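Long-range contacts in probable arylamine n-acetyl transferase (Mycobacterium abscessus, PDB 4GUZ), which probably transfers an acetyl group from acetyl-coenzyme A to arylamine substrates, as an arylamine N-acetyltransferase of the bacterial cytosol: residues T34-Q39 against E126-D131; I46-L51 against F221-S226; D169-S174 against H189-E194. All blocks are in the same frame, centred on the assembly; numbering follows the deposited sequence.

Contact 1 (T34-Q39 against E126-D131); sequences TLRRLQ and EQWLCD
Helix 32-45 lies against one face of the antiparallel sheet at strand 126-130, where Leu-35 and Gln-39, one turn apart, meet Trp-128 and Cys-130, two residues apart. The short segments run nearly parallel, at 10°, with axes 10.7 Å apart at their closest. Leu-35 holds CG anti to its own N (chi1 -175°), which sends both methyls to the strand: CD1 sits 3.6 Å from Cys-130 SG, and CD2 lies 4.1 Å from Trp-128 CB. Arg-36 reaches across with its chain extended from CG to NE and brings NH2 to 3.6 Å from Trp-128 CH2; that carbon meets the edge of the guanidinium, whose plane is turned 69° from the indole. Just past the end of the strand, Asp-131 hydrogen-bonds His-116 and, with Cys-79, completes what is probably the Cys-His-Asp triad of this acetyltransferase family. Gln-39 reaches the backbone just before it, with OE1 3.4 Å from Cys-130 CA and no direct hydrogen bond across the contact. Instead Gln-39 NE2 donates to Pro-138 O and to a water 3.0 Å away; this water donates to Leu-129 O at 2.7 Å and accepts from Asp-131 N.

Contact 2 (I46-L51 against F221-S226); sequences IKWENL and FVQQIS
Trp-48 is the first residue of 46-51 to meet 221-226. Its N gives its hydrogen to a water that in turn donates to Gln-223 O, while its O accepts from Gln-223 N at 3.0 Å, a nearly straight bond whose donor stands above the carbonyl plane. CG anti to the backbone N (chi1 -159°) lays the indole alongside the Gln-223 side chain, and the amide NE2 rests over one ring face, 3.5 Å from Trp-48 CZ3, with the two planes 72° apart. Gln-223 NE2 also has a weak hydrogen bond to Phe-134 O, and Trp-48 NE1 donates to Gly-133 O. At its rim, Trp-48 CZ3 meets the edge of the Phe-221 ring, 3.8 Å from CD2. Glu-49 packs CB at 3.9 Å from Val-222 CG2, but its bent chain then leads away: OE2 pairs with Arg-75, and OE1 accepts from Leu-51 N. Asn-50 turns its amide back, with chi1 at 71°, and OD1 accepts from Phe-221 N at 2.8 Å; the donor again lies above the carbonyl plane. Its ND2 donates to Phe-216 O and Arg-219 O. The short, weakly bonded strand 48-49, between helices 32-45 and 51-56, lies at the edge of the antiparallel sheet that continues through 221-226, with the Trp-48 indole near the presumed catalytic triad of the arylamine N-acetyltransferase fold.

Contact 3 (D169-S174 against H189-E194); sequences DGWTLS and HTFVLE
Phe-191 and His-189 both place CG between the backbone N and the carbonyl carbon (chi1 59° and 55°), and their rings lean toward the neighbouring strand, where Trp-171 and Leu-173 wait on the same face. Trp-171 CB comes over one face of the Phe-191 ring, offset toward the rim, in a CH-pi contact 3.8 Å from its centroid; CZ is the nearest ring atom. The five-membered ring of the indole lies almost parallel to the phenyl plane, at 11°, but is displaced so that little of one ring lies over the other. Farther out, Trp-171 CZ3 packs 3.7 Å from Leu-193 CG, while NE1 donates to Val-145 O. Leu-173 and His-189 extend together from the sheet, with CD2 of the leucine 3.6 Å from NE2 of the imidazole. That same nitrogen hydrogen-bonds Asp-131, and the His-189 ring also meets that of His-116. On the reverse face Thr-172 OG1 and Thr-190 CG2 touch at 3.4 Å.

The backbones fix this register. Trp-171 and Phe-191 exchange two hydrogen bonds, each 2.9 Å between N and O. Leu-173 N likewise donates to His-189 O, whereas the return bond from His-189 N to Leu-173 O is weak. Past the paired residues, a water bridges the strands, donating to Asp-169 O and accepting from Leu-193 N. These are antiparallel partners of a beta hairpin, 170-176 with 185-196, inside the larger sheet of the arylamine N-acetyltransferase fold, and the His-189 side chain ties that hairpin to Asp-131, the aspartate of the probable Cys-His-Asp triad.

In the fold
Contacts 1 and 3 reach the same antiparallel sheet, contact 1 through strand 126-130 under helix 32-45, contact 3 through the hairpin strands. Their centres are 17 Å apart, and they meet through Asp-131 and His-189 and through Leu-129 on Phe-191. Contact 2 sits in the other antiparallel sheet, its centre 20 Å from contact 1 and 23 Å from contact 3, and touches neither. Helix 32-45 leads directly into strand 48-49, and the segments of contacts 1 and 2 alternate along the chain; contact 1 closes before contact 3 opens, and contact 3 is nested within contact 2. Contact 1 holds the aspartate of the presumed triad, His-189 of contact 3 touches it, and Trp-48 of contact 2 lies near without contact.

Contact 1 (T34-Q39 against E126-D131)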
loop_
_atom_site.group_PDB
_atom_site.type_symbol
_atom_site.label_atom_id
_atom_site.label_comp_id
_atom_site.label_asym_id
_atom_site.label_seq_id
_atom_site.Cartn_x
_atom_site.Cartn_y
_atom_site.Cartn_z
ATOM N N THR A 34 15.463 -5.837 -11.256
ATOM C CA THR A 34 14.659 -6.823 -10.536
ATOM C C THR A 34 13.647 -6.093 -9.627
ATOM O O THR A 34 12.464 -6.421 -9.659
ATOM C CB THR A 34 15.556 -7.786 -9.762
ATOM O OG1 THR A 34 16.320 -8.522 -10.720
ATOM C CG2 THR A 34 14.755 -8.784 -8.889
ATOM N N LEU A 35 14.112 -5.081 -8.867
ATOM C CA LEU A 35 13.265 -4.288 -7.969
ATOM C C LEU A 35 12.125 -3.635 -8.737
ATOM O O LEU A 35 10.996 -3.628 -8.254
ATOM C CB LEU A 35 14.116 -3.223 -7.245
ATOM C CG LEU A 35 13.409 -2.379 -6.175
ATOM C CD1 LEU A 35 12.949 -3.238 -5.004
ATOM C CD2 LEU A 35 14.298 -1.243 -5.696
ATOM N N ARG A 36 12.414 -3.094 -9.939
ATOM C CA ARG A 36 11.402 -2.471 -10.786
ATOM C C ARG A 36 10.323 -3.471 -11.151
ATOM O O ARG A 36 9.139 -3.154 -11.045
ATOM C CB ARG A 36 12.026 -1.853 -12.066
ATOM C CG ARG A 36 12.618 -0.474 -11.797
ATOM C CD ARG A 36 13.427 0.079 -12.956
ATOM N NE ARG A 36 14.186 1.250 -12.509
ATOM C CZ ARG A 36 14.465 2.317 -13.253
ATOM N NH1 ARG A 36 14.079 2.371 -14.526
ATOM N NH2 ARG A 36 15.135 3.337 -12.734
ATOM N N ARG A 37 10.726 -4.680 -11.561
ATOM C CA ARG A 37 9.760 -5.716 -11.948
ATOM C C ARG A 37 8.965 -6.209 -10.737
ATOM O O ARG A 37 7.778 -6.495 -10.881
ATOM C CB ARG A 37 10.446 -6.886 -12.664
ATOM C CG ARG A 37 11.048 -6.474 -14.021
ATOM C CD ARG A 37 11.276 -7.625 -15.003
ATOM N NE ARG A 37 11.951 -8.799 -14.431
ATOM C CZ ARG A 37 13.238 -8.867 -14.099
ATOM N NH1 ARG A 37 14.026 -7.805 -14.236
ATOM N NH2 ARG A 37 13.740 -9.989 -13.600
ATOM N N LEU A 38 9.605 -6.257 -9.548
ATOM C CA LEU A 38 8.971 -6.699 -8.291
ATOM C C LEU A 38 7.889 -5.719 -7.867
ATOM O O LEU A 38 6.763 -6.122 -7.610
ATOM C CB LEU A 38 9.991 -6.849 -7.157
ATOM C CG LEU A 38 10.926 -8.053 -7.177
ATOM C CD1 LEU A 38 11.941 -7.936 -6.077
ATOM C CD2 LEU A 38 10.163 -9.357 -6.997
ATOM N N GLN A 39 8.227 -4.431 -7.821
ATOM C CA GLN A 39 7.261 -3.423 -7.425
ATOM C C GLN A 39 6.085 -3.334 -8.423
ATOM O O GLN A 39 4.936 -3.316 -7.989
ATOM C CB GLN A 39 7.929 -2.057 -7.255
ATOM C CG GLN A 39 6.912 -1.000 -6.815
ATOM C CD GLN A 39 7.476 0.167 -6.054
ATOM O OE1 GLN A 39 8.599 0.146 -5.556
ATOM N NE2 GLN A 39 6.613 1.127 -5.769
ATOM N N GLU A 126 23.004 4.907 -4.381
ATOM C CA GLU A 126 21.624 5.426 -4.317
ATOM C C GLU A 126 20.663 4.729 -3.311
ATOM O O GLU A 126 20.920 3.640 -2.798
ATOM C CB GLU A 126 20.997 5.324 -5.716
ATOM C CG GLU A 126 21.903 5.804 -6.850
ATOM C CD GLU A 126 21.235 5.990 -8.194
ATOM O OE1 GLU A 126 21.248 5.035 -9.004
ATOM O OE2 GLU A 126 20.748 7.112 -8.461
ATOM N N GLN A 127 19.521 5.392 -3.087
ATOM C CA GLN A 127 18.399 4.932 -2.274
ATOM C C GLN A 127 17.111 5.014 -3.102
ATOM O O GLN A 127 16.910 5.975 -3.847
ATOM C CB GLN A 127 18.305 5.736 -0.981
ATOM C CG GLN A 127 19.400 5.332 0.012
ATOM C CD GLN A 127 19.205 5.931 1.372
ATOM O OE1 GLN A 127 18.895 5.229 2.322
ATOM N NE2 GLN A 127 19.400 7.237 1.493
ATOM N N TRP A 128 16.273 3.982 -2.995
ATOM C CA TRP A 128 15.037 3.824 -3.748
ATOM C C TRP A 128 13.853 3.618 -2.833
ATOM O O TRP A 128 13.803 2.637 -2.088
ATOM C CB TRP A 128 15.169 2.628 -4.705
ATOM C CG TRP A 128 16.189 2.877 -5.774
ATOM C CD1 TRP A 128 17.525 2.624 -5.705
ATOM C CD2 TRP A 128 15.960 3.505 -7.044
ATOM N NE1 TRP A 128 18.144 3.029 -6.866
ATOM C CE2 TRP A 128 17.213 3.593 -7.698
ATOM C CE3 TRP A 128 14.823 4.008 -7.693
ATOM C CZ2 TRP A 128 17.354 4.134 -8.984
ATOM C CZ3 TRP A 128 14.967 4.552 -8.960
ATOM C CH2 TRP A 128 16.221 4.603 -9.596
ATOM N N LEU A 129 12.869 4.515 -2.931
ATOM C CA LEU A 129 11.652 4.403 -2.138
ATOM C C LEU A 129 10.717 3.392 -2.775
ATOM O O LEU A 129 10.357 3.551 -3.947
ATOM C CB LEU A 129 10.964 5.778 -2.025
ATOM C CG LEU A 129 9.610 5.785 -1.285
ATOM C CD1 LEU A 129 9.781 5.390 0.153
ATOM C CD2 LEU A 129 8.898 7.129 -1.468
ATOM N N CYS A 130 10.311 2.358 -2.014
ATOM C CA CYS A 130 9.360 1.371 -2.521
ATOM C C CYS A 130 8.053 1.520 -1.741
ATOM O O CYS A 130 7.854 0.890 -0.691
ATOM C CB CYS A 130 9.919 -0.046 -2.442
ATOM S SG CYS A 130 11.386 -0.317 -3.474
ATOM N N ASP A 131 7.162 2.379 -2.259
ATOM C CA ASP A 131 5.845 2.632 -1.645
ATOM C C ASP A 131 4.869 1.666 -2.292
ATOM O O ASP A 131 4.156 2.012 -3.238
ATOM C CB ASP A 131 5.455 4.087 -1.847
ATOM C CG ASP A 131 4.256 4.534 -1.026
ATOM O OD1 ASP A 131 3.713 3.702 -0.264
ATOM O OD2 ASP A 131 3.865 5.705 -1.150
HETATM O O HOH W 1 7.823 3.748 -4.979
#

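Contact 2 (I46-L51 against F221-S226)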
loop_
_atom_site.group_PDB
_atom_site.type_symbol
_atom_site.label_atom_id
_atom_site.label_comp_id
_atom_site.label_asym_id
_atom_site.label_seq_id
_atom_site.Cartn_x
_atom_site.Cartn_y
_atom_site.Cartn_z
ATOM N N ILE A 46 -1.290 -7.606 -6.164
ATOM C CA ILE A 46 -1.700 -7.787 -4.756
ATOM C C ILE A 46 -2.830 -6.813 -4.495
ATOM O O ILE A 46 -2.682 -5.621 -4.741
ATOM C CB ILE A 46 -0.533 -7.624 -3.745
ATOM C CG1 ILE A 46 0.718 -8.486 -4.130
ATOM C CG2 ILE A 46 -1.010 -7.891 -2.312
ATOM C CD1 ILE A 46 0.598 -10.021 -3.928
ATOM N N LYS A 47 -3.966 -7.330 -4.006
ATOM C CA LYS A 47 -5.167 -6.529 -3.832
ATOM C C LYS A 47 -5.057 -5.629 -2.626
ATOM O O LYS A 47 -4.272 -5.914 -1.714
ATOM C CB LYS A 47 -6.404 -7.429 -3.792
ATOM C CG LYS A 47 -6.765 -8.000 -5.161
ATOM C CD LYS A 47 -7.563 -9.290 -5.051
ATOM C CE LYS A 47 -7.898 -9.910 -6.391
ATOM N NZ LYS A 47 -6.693 -10.315 -7.166
ATOM N N TRP A 48 -5.805 -4.515 -2.633
ATOM C CA TRP A 48 -5.732 -3.535 -1.548
ATOM C C TRP A 48 -7.101 -3.312 -0.950
ATOM O O TRP A 48 -8.023 -2.912 -1.648
ATOM C CB TRP A 48 -5.116 -2.208 -2.023
ATOM C CG TRP A 48 -4.559 -1.367 -0.897
ATOM C CD1 TRP A 48 -3.247 -1.226 -0.564
ATOM C CD2 TRP A 48 -5.309 -0.628 0.092
ATOM N NE1 TRP A 48 -3.119 -0.378 0.512
ATOM C CE2 TRP A 48 -4.372 -0.047 0.975
ATOM C CE3 TRP A 48 -6.680 -0.394 0.316
ATOM C CZ2 TRP A 48 -4.758 0.767 2.046
ATOM C CZ3 TRP A 48 -7.063 0.379 1.403
ATOM C CH2 TRP A 48 -6.108 0.968 2.242
ATOM N N GLU A 49 -7.239 -3.579 0.355
ATOM C CA GLU A 49 -8.498 -3.421 1.098
ATOM C C GLU A 49 -8.244 -3.482 2.603
ATOM O O GLU A 49 -7.197 -3.966 3.028
ATOM C CB GLU A 49 -9.521 -4.494 0.676
ATOM C CG GLU A 49 -8.953 -5.892 0.768
ATOM C CD GLU A 49 -9.758 -6.915 1.539
ATOM O OE1 GLU A 49 -10.188 -6.614 2.674
ATOM O OE2 GLU A 49 -9.910 -8.044 1.023
ATOM N N ASN A 50 -9.222 -3.033 3.398
ATOM C CA ASN A 50 -9.158 -2.978 4.867
ATOM C C ASN A 50 -10.337 -3.722 5.516
ATOM O O ASN A 50 -10.687 -3.395 6.659
ATOM C CB ASN A 50 -9.224 -1.492 5.299
ATOM C CG ASN A 50 -10.604 -0.872 5.078
ATOM O OD1 ASN A 50 -11.385 -1.296 4.203
ATOM N ND2 ASN A 50 -10.978 0.075 5.930
ATOM N N LEU A 51 -10.985 -4.671 4.789
ATOM C CA LEU A 51 -12.222 -5.293 5.256
ATOM C C LEU A 51 -12.072 -6.086 6.559
ATOM O O LEU A 51 -13.050 -6.177 7.291
ATOM C CB LEU A 51 -12.921 -6.142 4.174
ATOM C CG LEU A 51 -13.306 -5.376 2.876
ATOM C CD1 LEU A 51 -13.806 -6.326 1.768
ATOM C CD2 LEU A 51 -14.308 -4.277 3.148
ATOM N N PHE A 221 -12.586 0.606 2.586
ATOM C CA PHE A 221 -11.714 1.353 1.683
ATOM C C PHE A 221 -10.996 0.321 0.858
ATOM O O PHE A 221 -10.277 -0.510 1.408
ATOM C CB PHE A 221 -10.748 2.292 2.420
ATOM C CG PHE A 221 -10.326 3.492 1.592
ATOM C CD1 PHE A 221 -11.196 4.557 1.384
ATOM C CD2 PHE A 221 -9.049 3.569 1.048
ATOM C CE1 PHE A 221 -10.804 5.662 0.615
ATOM C CE2 PHE A 221 -8.639 4.703 0.326
ATOM C CZ PHE A 221 -9.518 5.738 0.114
ATOM N N VAL A 222 -11.294 0.290 -0.438
ATOM C CA VAL A 222 -10.744 -0.705 -1.362
ATOM C C VAL A 222 -10.125 0.038 -2.540
ATOM O O VAL A 222 -10.681 1.032 -3.003
ATOM C CB VAL A 222 -11.856 -1.710 -1.783
ATOM C CG1 VAL A 222 -11.314 -2.775 -2.717
ATOM C CG2 VAL A 222 -12.502 -2.362 -0.554
ATOM N N GLN A 223 -8.926 -0.387 -2.980
ATOM C CA GLN A 223 -8.249 0.368 -4.038
ATOM C C GLN A 223 -7.626 -0.534 -5.076
ATOM O O GLN A 223 -7.272 -1.670 -4.776
ATOM C CB GLN A 223 -7.160 1.273 -3.424
ATOM C CG GLN A 223 -7.644 2.244 -2.318
ATOM C CD GLN A 223 -6.520 3.138 -1.893
ATOM O OE1 GLN A 223 -6.058 3.970 -2.663
ATOM N NE2 GLN A 223 -6.009 2.955 -0.667
ATOM N N GLN A 224 -7.482 -0.010 -6.309
ATOM C CA GLN A 224 -6.828 -0.722 -7.407
ATOM C C GLN A 224 -6.238 0.305 -8.348
ATOM O O GLN A 224 -6.900 1.288 -8.654
ATOM C CB GLN A 224 -7.823 -1.668 -8.143
ATOM C CG GLN A 224 -7.211 -2.428 -9.344
ATOM C CD GLN A 224 -8.310 -3.077 -10.156
ATOM O OE1 GLN A 224 -8.836 -4.155 -9.816
ATOM N NE2 GLN A 224 -8.741 -2.392 -11.205
ATOM N N ILE A 225 -4.981 0.102 -8.795
ATOM C CA ILE A 225 -4.353 1.036 -9.730
ATOM C C ILE A 225 -3.799 0.243 -10.925
ATOM O O ILE A 225 -3.435 -0.932 -10.803
ATOM C CB ILE A 225 -3.293 1.956 -9.038
ATOM C CG1 ILE A 225 -2.891 3.168 -9.927
ATOM C CG2 ILE A 225 -2.095 1.158 -8.507
ATOM C CD1 ILE A 225 -2.133 4.365 -9.237
ATOM N N SER A 226 -3.835 0.890 -12.089
ATOM C CA SER A 226 -3.359 0.392 -13.367
ATOM C C SER A 226 -2.482 1.481 -13.985
ATOM O O SER A 226 -2.552 2.627 -13.527
ATOM C CB SER A 226 -4.557 0.084 -14.276
ATOM O OG SER A 226 -5.418 -0.902 -13.727
HETATM O O HOH W 2 -6.710 -4.111 -5.509
#

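Contact 3 (D169-S174 against H189-E194)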
loop_
_atom_site.group_PDB
_atom_site.type_symbol
_atom_site.label_atom_id
_atom_site.label_comp_id
_atom_site.label_asym_id
_atom_site.label_seq_id
_atom_site.Cartn_x
_atom_site.Cartn_y
_atom_site.Cartn_z
ATOM N N ASP A 169 13.896 16.330 9.188
ATOM C CA ASP A 169 14.477 16.329 7.846
ATOM C C ASP A 169 13.818 15.176 7.147
ATOM O O ASP A 169 14.023 14.027 7.530
ATOM C CB ASP A 169 16.026 16.205 7.886
ATOM C CG ASP A 169 16.676 15.949 6.540
ATOM O OD1 ASP A 169 16.075 16.314 5.507
ATOM O OD2 ASP A 169 17.772 15.365 6.515
ATOM N N GLY A 170 12.955 15.478 6.191
ATOM C CA GLY A 170 12.208 14.417 5.532
ATOM C C GLY A 170 11.804 14.777 4.121
ATOM O O GLY A 170 12.261 15.786 3.580
ATOM N N TRP A 171 10.930 13.950 3.536
ATOM C CA TRP A 171 10.433 14.154 2.176
ATOM C C TRP A 171 8.925 14.195 2.139
ATOM O O TRP A 171 8.276 13.460 2.886
ATOM C CB TRP A 171 10.888 13.003 1.244
ATOM C CG TRP A 171 12.338 13.010 0.867
ATOM C CD1 TRP A 171 12.872 13.381 -0.338
ATOM C CD2 TRP A 171 13.446 12.653 1.705
ATOM N NE1 TRP A 171 14.248 13.305 -0.289
ATOM C CE2 TRP A 171 14.628 12.872 0.955
ATOM C CE3 TRP A 171 13.558 12.166 3.021
ATOM C CZ2 TRP A 171 15.900 12.627 1.478
ATOM C CZ3 TRP A 171 14.818 11.992 3.566
ATOM C CH2 TRP A 171 15.974 12.187 2.787
ATOM N N THR A 172 8.375 14.921 1.154
ATOM C CA THR A 172 6.954 14.888 0.870
ATOM C C THR A 172 6.802 14.236 -0.473
ATOM O O THR A 172 7.433 14.679 -1.435
ATOM C CB THR A 172 6.294 16.296 0.893
ATOM O OG1 THR A 172 6.538 16.927 2.138
ATOM C CG2 THR A 172 4.768 16.266 0.588
ATOM N N LEU A 173 5.949 13.209 -0.557
ATOM C CA LEU A 173 5.577 12.638 -1.840
ATOM C C LEU A 173 4.218 13.219 -2.175
ATOM O O LEU A 173 3.302 13.099 -1.354
ATOM C CB LEU A 173 5.551 11.106 -1.852
ATOM C CG LEU A 173 5.200 10.490 -3.202
ATOM C CD1 LEU A 173 6.420 10.505 -4.145
ATOM C CD2 LEU A 173 4.685 9.059 -3.044
ATOM N N SER A 174 4.092 13.890 -3.339
ATOM C CA SER A 174 2.825 14.512 -3.766
ATOM C C SER A 174 2.314 13.874 -5.045
ATOM O O SER A 174 3.102 13.340 -5.836
ATOM C CB SER A 174 2.988 16.018 -4.001
ATOM O OG SER A 174 3.434 16.720 -2.848
ATOM N N HIS A 189 1.870 11.933 1.444
ATOM C CA HIS A 189 2.456 11.659 2.748
ATOM C C HIS A 189 3.802 12.350 2.900
ATOM O O HIS A 189 4.403 12.790 1.912
ATOM C CB HIS A 189 2.613 10.128 2.955
ATOM C CG HIS A 189 3.389 9.389 1.897
ATOM N ND1 HIS A 189 4.754 9.549 1.757
ATOM C CD2 HIS A 189 2.972 8.408 1.056
ATOM C CE1 HIS A 189 5.110 8.742 0.776
ATOM N NE2 HIS A 189 4.073 8.004 0.346
ATOM N N THR A 190 4.260 12.454 4.144
ATOM C CA THR A 190 5.609 12.917 4.479
ATOM C C THR A 190 6.298 11.727 5.119
ATOM O O THR A 190 5.629 10.914 5.745
ATOM C CB THR A 190 5.646 14.154 5.395
ATOM O OG1 THR A 190 5.099 13.831 6.684
ATOM C CG2 THR A 190 4.969 15.385 4.780
ATOM N N PHE A 191 7.599 11.595 4.961
ATOM C CA PHE A 191 8.313 10.492 5.613
ATOM C C PHE A 191 9.706 10.940 6.009
ATOM O O PHE A 191 10.222 11.908 5.480
ATOM C CB PHE A 191 8.375 9.216 4.739
ATOM C CG PHE A 191 9.039 9.374 3.382
ATOM C CD1 PHE A 191 8.302 9.754 2.273
ATOM C CD2 PHE A 191 10.393 9.103 3.215
ATOM C CE1 PHE A 191 8.919 9.930 1.029
ATOM C CE2 PHE A 191 11.010 9.269 1.981
ATOM C CZ PHE A 191 10.265 9.659 0.886
ATOM N N VAL A 192 10.298 10.205 6.946
ATOM C CA VAL A 192 11.675 10.350 7.427
ATOM C C VAL A 192 12.310 8.967 7.261
ATOM O O VAL A 192 11.594 7.963 7.244
ATOM C CB VAL A 192 11.748 10.889 8.875
ATOM C CG1 VAL A 192 11.189 12.316 8.960
ATOM C CG2 VAL A 192 11.054 9.959 9.855
ATOM N N LEU A 193 13.638 8.908 7.149
ATOM C CA LEU A 193 14.315 7.643 6.913
ATOM C C LEU A 193 14.638 6.870 8.188
ATOM O O LEU A 193 15.317 5.850 8.086
ATOM C CB LEU A 193 15.594 7.876 6.121
ATOM C CG LEU A 193 15.421 8.589 4.756
ATOM C CD1 LEU A 193 16.770 8.758 4.081
ATOM C CD2 LEU A 193 14.430 7.831 3.842
ATOM N N GLU A 194 14.148 7.308 9.371
ATOM C CA GLU A 194 14.393 6.552 10.607
ATOM C C GLU A 194 13.973 5.087 10.413
ATOM O O GLU A 194 12.807 4.838 10.064
ATOM C CB GLU A 194 13.618 7.164 11.804
ATOM C CG GLU A 194 14.076 6.619 13.160
ATOM C CD GLU A 194 15.548 6.852 13.477
ATOM O OE1 GLU A 194 16.037 7.988 13.270
ATOM O OE2 GLU A 194 16.230 5.871 13.848
HETATM O O HOH W 3 15.017 11.516 7.304
#